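Long-range contacts in pyridine synthase TbtD (Thermobispora bispora, PDB 5WA4), which catalyses, as a pyridine synthase of thiomuracin biosynthesis, a [4+2] aza-cycloaddition and binds the N-terminal leader peptide of its substrate: residues 41-47 with 57-62; 135-140 with 268-272; 147-151 with 324-328. One frame throughout, in Å; residues are numbered along the deposited sequence.

Contact 1: residues 41-47 with 57-62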
loop_
_atom_site.group_PDB
_atom_site.type_symbol
_atom_site.label_atom_id
_atom_site.label_comp_id
_atom_site.label_asym_id
_atom_site.label_seq_id
_atom_site.Cartn_x
_atom_site.Cartn_y
_atom_site.Cartn_z
ATOM N N ALA E 41 34.734 26.250 -31.870
ATOM C CA ALA E 41 33.685 25.492 -31.192
ATOM C C ALA E 41 33.635 25.813 -29.708
ATOM O O ALA E 41 34.087 25.020 -28.886
ATOM C CB ALA E 41 33.900 24.026 -31.389
ATOM N N PRO E 42 33.083 26.980 -29.354
ATOM C CA PRO E 42 33.019 27.405 -27.944
ATOM C C PRO E 42 32.088 26.539 -27.101
ATOM O O PRO E 42 32.071 26.639 -25.865
ATOM C CB PRO E 42 32.490 28.843 -28.031
ATOM C CG PRO E 42 31.714 28.880 -29.342
ATOM C CD PRO E 42 32.494 27.978 -30.268
ATOM N N MET E 43 31.329 25.687 -27.777
ATOM C CA MET E 43 30.265 24.944 -27.138
ATOM C C MET E 43 30.689 23.512 -26.813
ATOM O O MET E 43 30.492 22.577 -27.605
ATOM C CB MET E 43 29.032 24.949 -28.032
ATOM C CG MET E 43 27.724 24.783 -27.281
ATOM S SD MET E 43 27.357 26.198 -26.246
ATOM C CE MET E 43 25.857 25.624 -25.453
ATOM N N ALA E 44 31.269 23.338 -25.636
ATOM C CA ALA E 44 31.721 22.021 -25.239
ATOM C C ALA E 44 31.504 21.762 -23.748
ATOM O O ALA E 44 31.362 22.699 -22.943
ATOM C CB ALA E 44 33.176 21.853 -25.599
ATOM N N TYR E 45 31.453 20.477 -23.398
ATOM C CA TYR E 45 31.413 20.056 -22.006
ATOM C C TYR E 45 31.761 18.578 -21.888
ATOM O O TYR E 45 31.743 17.831 -22.879
ATOM C CB TYR E 45 30.040 20.358 -21.369
ATOM C CG TYR E 45 28.885 19.435 -21.736
ATOM C CD1 TYR E 45 28.128 19.650 -22.885
ATOM C CD2 TYR E 45 28.509 18.387 -20.900
ATOM C CE1 TYR E 45 27.042 18.821 -23.209
ATOM C CE2 TYR E 45 27.420 17.556 -21.216
ATOM C CZ TYR E 45 26.692 17.780 -22.374
ATOM O OH TYR E 45 25.618 16.969 -22.690
ATOM N N PHE E 46 32.105 18.167 -20.671
ATOM C CA PHE E 46 32.462 16.781 -20.412
ATOM C C PHE E 46 31.679 16.274 -19.212
ATOM O O PHE E 46 31.244 17.063 -18.367
ATOM C CB PHE E 46 33.990 16.622 -20.191
ATOM C CG PHE E 46 34.580 17.623 -19.225
ATOM C CD1 PHE E 46 34.717 17.319 -17.888
ATOM C CD2 PHE E 46 34.977 18.879 -19.660
ATOM C CE1 PHE E 46 35.246 18.239 -17.005
ATOM C CE2 PHE E 46 35.508 19.811 -18.773
ATOM C CZ PHE E 46 35.640 19.489 -17.449
ATOM N N LEU E 47 31.496 14.958 -19.159
ATOM C CA LEU E 47 30.913 14.293 -18.002
ATOM C C LEU E 47 31.699 13.033 -17.582
ATOM O O LEU E 47 32.295 12.337 -18.435
ATOM C CB LEU E 47 29.467 13.897 -18.301
ATOM C CG LEU E 47 28.465 14.993 -18.663
ATOM C CD1 LEU E 47 27.222 14.369 -19.263
ATOM C CD2 LEU E 47 28.128 15.852 -17.453
ATOM N N ARG E 57 33.087 11.444 -20.778
ATOM C CA ARG E 57 32.284 11.623 -21.975
ATOM C C ARG E 57 32.481 13.051 -22.429
ATOM O O ARG E 57 32.177 13.985 -21.673
ATOM C CB ARG E 57 30.809 11.305 -21.695
ATOM C CG ARG E 57 30.360 9.992 -22.293
ATOM C CD ARG E 57 30.078 8.914 -21.265
ATOM N NE ARG E 57 28.696 8.893 -20.794
ATOM C CZ ARG E 57 27.880 7.833 -20.823
ATOM N NH1 ARG E 57 28.265 6.672 -21.335
ATOM N NH2 ARG E 57 26.648 7.954 -20.361
ATOM N N ILE E 58 33.034 13.234 -23.631
ATOM C CA ILE E 58 33.185 14.592 -24.169
ATOM C C ILE E 58 32.105 14.930 -25.220
ATOM O O ILE E 58 31.860 14.172 -26.172
ATOM C CB ILE E 58 34.589 14.819 -24.787
ATOM C CG1 ILE E 58 35.663 14.780 -23.695
ATOM C CG2 ILE E 58 34.657 16.174 -25.495
ATOM C CD1 ILE E 58 37.025 14.483 -24.220
ATOM N N TYR E 59 31.457 16.073 -25.024
ATOM C CA TYR E 59 30.464 16.550 -25.973
ATOM C C TYR E 59 30.930 17.862 -26.582
ATOM O O TYR E 59 31.224 18.801 -25.855
ATOM C CB TYR E 59 29.112 16.742 -25.283
ATOM C CG TYR E 59 28.572 15.493 -24.612
ATOM C CD1 TYR E 59 27.870 14.538 -25.334
ATOM C CD2 TYR E 59 28.784 15.267 -23.255
ATOM C CE1 TYR E 59 27.381 13.398 -24.715
ATOM C CE2 TYR E 59 28.304 14.138 -22.630
ATOM C CZ TYR E 59 27.602 13.205 -23.358
ATOM O OH TYR E 59 27.123 12.079 -22.723
ATOM N N VAL E 60 31.022 17.921 -27.908
ATOM C CA VAL E 60 31.265 19.196 -28.595
ATOM C C VAL E 60 30.238 19.414 -29.714
ATOM O O VAL E 60 29.857 18.473 -30.421
ATOM C CB VAL E 60 32.682 19.272 -29.184
ATOM C CG1 VAL E 60 33.011 20.707 -29.580
ATOM C CG2 VAL E 60 33.700 18.775 -28.180
ATOM N N SER E 61 29.759 20.645 -29.875
ATOM C CA SER E 61 28.765 20.875 -30.924
ATOM C C SER E 61 29.265 21.790 -32.028
ATOM O O SER E 61 29.392 23.003 -31.844
ATOM C CB SER E 61 27.461 21.434 -30.340
ATOM O OG SER E 61 27.667 22.644 -29.657
ATOM N N THR E 62 29.559 21.172 -33.168
ATOM C CA THR E 62 29.840 21.864 -34.422
ATOM C C THR E 62 29.397 20.991 -35.583
ATOM O O THR E 62 28.700 20.003 -35.387
ATOM C CB THR E 62 31.341 22.216 -34.591
ATOM O OG1 THR E 62 32.142 21.244 -33.906
ATOM C CG2 THR E 62 31.648 23.623 -34.086
#
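Ala44 to Leu47 pair with Arg57 to Val60 in an antiparallel beta hairpin that forms one side of a four-stranded sheet; 44-49 is an outermost strand of the chain, while 55-62 also bonds to strand 9-16 through Ile58 and Val60. The register follows from the bridges. Tyr45/Tyr59 and Leu47/Arg57 are hydrogen-bonded pairs, each closed by two N-H...O bonds, such as Tyr59 N to Tyr45 O at 2.8 Å. Phe46/Ile58 lies between them and Ala44/Val60 beyond Tyr45/Tyr59; both are non-hydrogen-bonded pairs, with the two CA atoms of each 4.4 Å apart. Ser61 N also bonds to Met43 O at 3.1 Å.

Two surfaces result. On one, Ala44, Phe46 and Ile58 touch Phe34 of helix 22-35, and Phe46 also meets Tyr152 of helix 135-159. On the other, Tyr45 and Leu47 meet helix 135-159, whose Tyr144 lies against the Tyr45 ring, while Tyr59 packs on Arg12. Here the two tyrosines carry the contact. Their planes are 23° apart with centroids separated by 4.7 Å, but the rings are slid so far that overlap is slight. The CG of Tyr45 sits between its backbone N and carbonyl carbon (chi1 76°), which brings the ring face over Tyr59 CB, 4.0 Å from the Tyr45 centroid in a CH-pi contact. Farther along, Leu47 CD1 meets Tyr59 CE2 at 3.5 Å.

Contact 2: residues 135-140 with 268-272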
loop_
_atom_site.group_PDB
_atom_site.type_symbol
_atom_site.label_atom_id
_atom_site.label_comp_id
_atom_site.label_asym_id
_atom_site.label_seq_id
_atom_site.Cartn_x
_atom_site.Cartn_y
_atom_site.Cartn_z
ATOM N N VAL E 135 13.587 19.190 -24.258
ATOM C CA VAL E 135 13.813 20.587 -23.874
ATOM C C VAL E 135 14.815 20.602 -22.715
ATOM O O VAL E 135 15.745 21.404 -22.670
ATOM C CB VAL E 135 12.485 21.296 -23.507
ATOM C CG1 VAL E 135 12.714 22.743 -23.108
ATOM C CG2 VAL E 135 11.513 21.235 -24.694
ATOM N N ARG E 136 14.613 19.653 -21.814
ATOM C CA ARG E 136 15.514 19.323 -20.730
ATOM C C ARG E 136 16.971 19.156 -21.094
ATOM O O ARG E 136 17.821 19.829 -20.536
ATOM C CB ARG E 136 15.045 18.036 -20.095
ATOM C CG ARG E 136 16.068 17.349 -19.224
ATOM C CD ARG E 136 15.354 16.664 -18.109
ATOM N NE ARG E 136 14.507 17.631 -17.437
ATOM C CZ ARG E 136 13.181 17.682 -17.584
ATOM N NH1 ARG E 136 12.540 16.780 -18.363
ATOM N NH2 ARG E 136 12.499 18.636 -16.947
ATOM N N ASP E 137 17.253 18.218 -21.991
ATOM C CA ASP E 137 18.623 17.880 -22.349
ATOM C C ASP E 137 19.333 19.090 -22.936
ATOM O O ASP E 137 20.551 19.239 -22.811
ATOM C CB ASP E 137 18.637 16.710 -23.344
ATOM C CG ASP E 137 18.056 15.429 -22.751
ATOM O OD1 ASP E 137 18.399 15.123 -21.584
ATOM O OD2 ASP E 137 17.249 14.749 -23.435
ATOM N N VAL E 138 18.551 19.953 -23.576
ATOM C CA VAL E 138 19.076 21.132 -24.235
ATOM C C VAL E 138 19.471 22.150 -23.162
ATOM O O VAL E 138 20.542 22.759 -23.228
ATOM C CB VAL E 138 18.031 21.701 -25.263
ATOM C CG1 VAL E 138 18.109 23.216 -25.397
ATOM C CG2 VAL E 138 18.214 21.040 -26.621
ATOM N N LEU E 139 18.621 22.301 -22.159
ATOM C CA LEU E 139 18.914 23.177 -21.036
ATOM C C LEU E 139 20.130 22.671 -20.231
ATOM O O LEU E 139 21.000 23.448 -19.817
ATOM C CB LEU E 139 17.692 23.277 -20.134
ATOM C CG LEU E 139 17.766 24.340 -19.050
ATOM C CD1 LEU E 139 17.848 25.677 -19.732
ATOM C CD2 LEU E 139 16.587 24.263 -18.064
ATOM N N LEU E 140 20.186 21.360 -20.026
ATOM C CA LEU E 140 21.266 20.720 -19.272
ATOM C C LEU E 140 22.616 20.950 -19.935
ATOM O O LEU E 140 23.563 21.411 -19.294
ATOM C CB LEU E 140 20.995 19.220 -19.140
ATOM C CG LEU E 140 21.424 18.562 -17.836
ATOM C CD1 LEU E 140 20.752 19.256 -16.658
ATOM C CD2 LEU E 140 21.049 17.087 -17.870
ATOM N N GLU E 268 7.018 23.341 -21.413
ATOM C CA GLU E 268 7.946 22.316 -21.911
ATOM C C GLU E 268 8.840 21.617 -20.884
ATOM O O GLU E 268 9.926 21.175 -21.253
ATOM C CB GLU E 268 8.845 22.889 -22.990
ATOM C CG GLU E 268 8.169 23.033 -24.316
ATOM C CD GLU E 268 8.050 24.477 -24.695
ATOM O OE1 GLU E 268 7.899 25.273 -23.741
ATOM O OE2 GLU E 268 8.093 24.801 -25.914
ATOM N N LEU E 269 8.397 21.479 -19.633
ATOM C CA LEU E 269 9.090 20.598 -18.676
ATOM C C LEU E 269 8.125 20.186 -17.540
ATOM O O LEU E 269 7.053 20.787 -17.423
ATOM C CB LEU E 269 10.342 21.289 -18.067
ATOM C CG LEU E 269 11.556 21.869 -18.821
ATOM C CD1 LEU E 269 12.354 22.791 -17.940
ATOM C CD2 LEU E 269 12.465 20.803 -19.412
ATOM N N THR E 270 8.478 19.141 -16.769
ATOM C CA THR E 270 8.159 18.989 -15.317
ATOM C C THR E 270 8.668 17.648 -14.731
ATOM O O THR E 270 8.055 17.093 -13.809
ATOM C CB THR E 270 6.635 19.090 -14.958
ATOM O OG1 THR E 270 5.950 19.992 -15.836
ATOM C CG2 THR E 270 6.462 19.602 -13.522
ATOM N N LEU E 271 9.785 17.142 -15.264
ATOM C CA LEU E 271 10.455 15.947 -14.741
ATOM C C LEU E 271 11.537 16.330 -13.694
ATOM O O LEU E 271 11.321 16.064 -12.512
ATOM C CB LEU E 271 11.037 15.125 -15.912
ATOM C CG LEU E 271 11.258 13.606 -15.882
ATOM C CD1 LEU E 271 11.109 13.037 -17.288
ATOM C CD2 LEU E 271 12.634 13.272 -15.306
ATOM N N GLU E 272 12.638 16.965 -14.138
ATOM C CA GLU E 272 13.819 17.364 -13.359
ATOM C C GLU E 272 13.487 17.806 -11.935
ATOM O O GLU E 272 13.916 18.862 -11.479
ATOM C CB GLU E 272 14.522 18.494 -14.118
ATOM C CG GLU E 272 15.846 18.203 -14.928
ATOM C CD GLU E 272 17.052 17.827 -14.142
ATOM O OE1 GLU E 272 16.979 17.860 -12.909
ATOM O OE2 GLU E 272 18.052 17.428 -14.779
#
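Arg136 and Leu269 meet at the N-terminal end of helix 135-159, where an irregular segment, 268-272, runs past the helix and joins it by van der Waals contacts of side chains and backbone, without a hydrogen bond. The first shell is a sandwich round the Arg136 guanidinium. Leu269 CD2 lies over one face, 3.3 Å from NH2, and Leu271 CB approaches the opposite face, 3.3 Å from NH1. Arg136 leaves the helix with CG opposite its backbone N (chi1 163°) and then bends at chi2 and chi3, which folds the head back against the loop. At the other end of the segment, Val135 CG2 crosses over Glu268, touching CB at 3.6 Å, while Val135 CB lies 3.4 Å from Glu268 O.

Glu272 is less certain. It is the last residue before 273-305, which are not modelled, and it crowds Arg136 so closely that its placement is doubtful. As modelled, Arg136 NE stands 4.4 Å from Glu272 OE2, so any attraction is probably long-range only, with no salt bridge. The break in the chain is in keeping with a mobile, largely surface connection.

The second shell comes from two helices. Helix 244-265 supports both sides, with Leu263 against Val135, Arg259 against Leu139 and Leu264 against Leu269. Leu316 of helix 307-328 touches Glu272 and also Leu139, whose CD2 comes within 4.5 Å of Leu269 CD1.

Contact 3: residues 147-151 with 324-328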
loop_
_atom_site.group_PDB
_atom_site.type_symbol
_atom_site.label_atom_id
_atom_site.label_comp_id
_atom_site.label_asym_id
_atom_site.label_seq_id
_atom_site.Cartn_x
_atom_site.Cartn_y
_atom_site.Cartn_z
ATOM N N THR E 147 29.106 26.227 -17.196
ATOM C CA THR E 147 29.735 26.029 -15.887
ATOM C C THR E 147 31.118 25.355 -15.937
ATOM O O THR E 147 31.753 25.144 -14.893
ATOM C CB THR E 147 28.840 25.201 -14.939
ATOM O OG1 THR E 147 28.313 24.067 -15.634
ATOM C CG2 THR E 147 27.699 26.041 -14.417
ATOM N N THR E 148 31.598 25.042 -17.134
ATOM C CA THR E 148 32.915 24.442 -17.269
ATOM C C THR E 148 34.099 25.227 -16.638
ATOM O O THR E 148 34.963 24.621 -15.977
ATOM C CB THR E 148 33.209 24.201 -18.717
ATOM O OG1 THR E 148 32.364 23.142 -19.174
ATOM C CG2 THR E 148 34.642 23.807 -18.891
ATOM N N PRO E 149 34.158 26.566 -16.824
ATOM C CA PRO E 149 35.237 27.250 -16.094
ATOM C C PRO E 149 35.046 27.211 -14.583
ATOM O O PRO E 149 35.990 27.492 -13.846
ATOM C CB PRO E 149 35.164 28.703 -16.611
ATOM C CG PRO E 149 33.822 28.835 -17.244
ATOM C CD PRO E 149 33.481 27.470 -17.771
ATOM N N SER E 150 33.846 26.881 -14.122
ATOM C CA SER E 150 33.639 26.723 -12.689
ATOM C C SER E 150 34.182 25.370 -12.234
ATOM O O SER E 150 34.483 25.167 -11.042
ATOM C CB SER E 150 32.159 26.861 -12.318
ATOM O OG SER E 150 31.834 28.209 -12.060
ATOM N N VAL E 151 34.302 24.451 -13.188
ATOM C CA VAL E 151 34.879 23.158 -12.902
ATOM C C VAL E 151 36.380 23.316 -12.666
ATOM O O VAL E 151 36.867 23.000 -11.573
ATOM C CB VAL E 151 34.616 22.167 -14.018
ATOM C CG1 VAL E 151 35.319 20.866 -13.744
ATOM C CG2 VAL E 151 33.131 21.921 -14.120
ATOM N N HIS E 324 26.677 19.376 -10.836
ATOM C CA HIS E 324 27.992 19.999 -10.958
ATOM C C HIS E 324 28.962 19.323 -9.989
ATOM O O HIS E 324 30.018 18.855 -10.388
ATOM C CB HIS E 324 27.879 21.494 -10.656
ATOM C CG HIS E 324 29.161 22.275 -10.780
ATOM N ND1 HIS E 324 29.932 22.283 -11.928
ATOM C CD2 HIS E 324 29.775 23.121 -9.911
ATOM C CE1 HIS E 324 30.964 23.093 -11.756
ATOM N NE2 HIS E 324 30.888 23.620 -10.544
ATOM N N LEU E 325 28.587 19.272 -8.711
ATOM C CA LEU E 325 29.412 18.665 -7.676
ATOM C C LEU E 325 29.790 17.221 -8.054
ATOM O O LEU E 325 30.928 16.817 -7.858
ATOM C CB LEU E 325 28.702 18.691 -6.317
ATOM C CG LEU E 325 28.173 20.047 -5.863
ATOM C CD1 LEU E 325 27.422 19.965 -4.546
ATOM C CD2 LEU E 325 29.268 21.093 -5.791
ATOM N N THR E 326 28.864 16.448 -8.611
ATOM C CA THR E 326 29.236 15.122 -9.102
ATOM C C THR E 326 30.301 15.253 -10.206
ATOM O O THR E 326 31.171 14.390 -10.357
ATOM C CB THR E 326 27.994 14.312 -9.612
ATOM O OG1 THR E 326 27.340 13.695 -8.499
ATOM C CG2 THR E 326 28.393 13.211 -10.616
ATOM N N ARG E 327 30.266 16.347 -10.957
ATOM C CA ARG E 327 31.250 16.540 -12.022
ATOM C C ARG E 327 32.615 16.925 -11.421
ATOM O O ARG E 327 33.659 16.739 -12.052
ATOM C CB ARG E 327 30.775 17.614 -12.993
ATOM C CG ARG E 327 31.310 17.504 -14.385
ATOM C CD ARG E 327 30.756 18.668 -15.172
ATOM N NE ARG E 327 31.373 18.825 -16.479
ATOM C CZ ARG E 327 31.399 19.980 -17.135
ATOM N NH1 ARG E 327 30.851 21.058 -16.585
ATOM N NH2 ARG E 327 31.976 20.062 -18.328
ATOM N N LEU E 328 32.591 17.468 -10.202
ATOM C CA LEU E 328 33.810 17.839 -9.484
ATOM C C LEU E 328 34.479 16.634 -8.803
ATOM O O LEU E 328 35.634 16.718 -8.386
ATOM C CB LEU E 328 33.521 18.911 -8.426
ATOM C CG LEU E 328 32.937 20.254 -8.869
ATOM C CD1 LEU E 328 32.845 21.216 -7.693
ATOM C CD2 LEU E 328 33.744 20.867 -9.992
#
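Val151 and Arg327 mark the tight part of a helix-helix contact between 147-151, within helix 135-159, and 324-328, at the end of helix 307-328. The segment axes run in the same general direction at 39° and come no nearer than 10.6 Å, so the interval is spanned by side chains, chiefly the long ones of the second helix. Arg327, its chain extended from CG to NE, bridges the gap and brings the guanidinium against the first helix. Val151 CG2 lies over one face of that group, 3.5 Å from NH1. The same methyl reaches the edge of the His324 ring, 3.4 Å from CE1, and so touches both residues. The other branch of the valine, CG1, runs alongside Leu328 and meets CD2 at 4.1 Å.

Thr148 supplies the hydrogen bond of the contact. Its OG1 stands close to the guanidinium plane of Arg327, 12° from it, and accepts from NH2 at 3.2 Å with an angle at the hydrogen of 158°. Thr148 OG1 is also bonded to Tyr144 O, which receives Arg327 NH1 as well.

The part round Ser150 and Thr147 is looser, and Ser150 alone of the touching residues is partly exposed. Ser150 CB and O both stand 3.9 Å from His324 NE2, and Thr147 approaches the imidazole through its carbonyl O, 3.8 Å from CE1. Thr147 OG1 turns instead to Phe143 O and Tyr144 O. Besides having Leu328 CG over one face, His324 stacks with Trp249 of helix 244-265.

Arg327 is therefore buried with neutral oxygens and, through a cation-pi contact, the ring of Phe46 around it; its positive charge is probably stabilised by the dipoles at Thr148 OG1 and Tyr144 O and by that ring.

How the contacts relate
Contact 3 is the buried one, its centre about 5 Å from the centre of the chain; contact 1 is partly buried and contact 2 lies at the surface. Helix 135-159 serves both contact 2, with its first turns, and contact 3, farther along, their centres about 19 Å apart. Contacts 1 and 3 touch directly: Phe46 CZ of the hairpin reaches Val151 CG1 at 4.0 Å, and Tyr45 CB comes to 3.6 Å from Arg327 NH2, joining sheet to helices. Chemistry follows place. Backbone bonds order contact 1, one arginine-threonine bond and apolar contacts hold contact 3, and contact 2 relies on apolar cover of an arginine without any hydrogen bond.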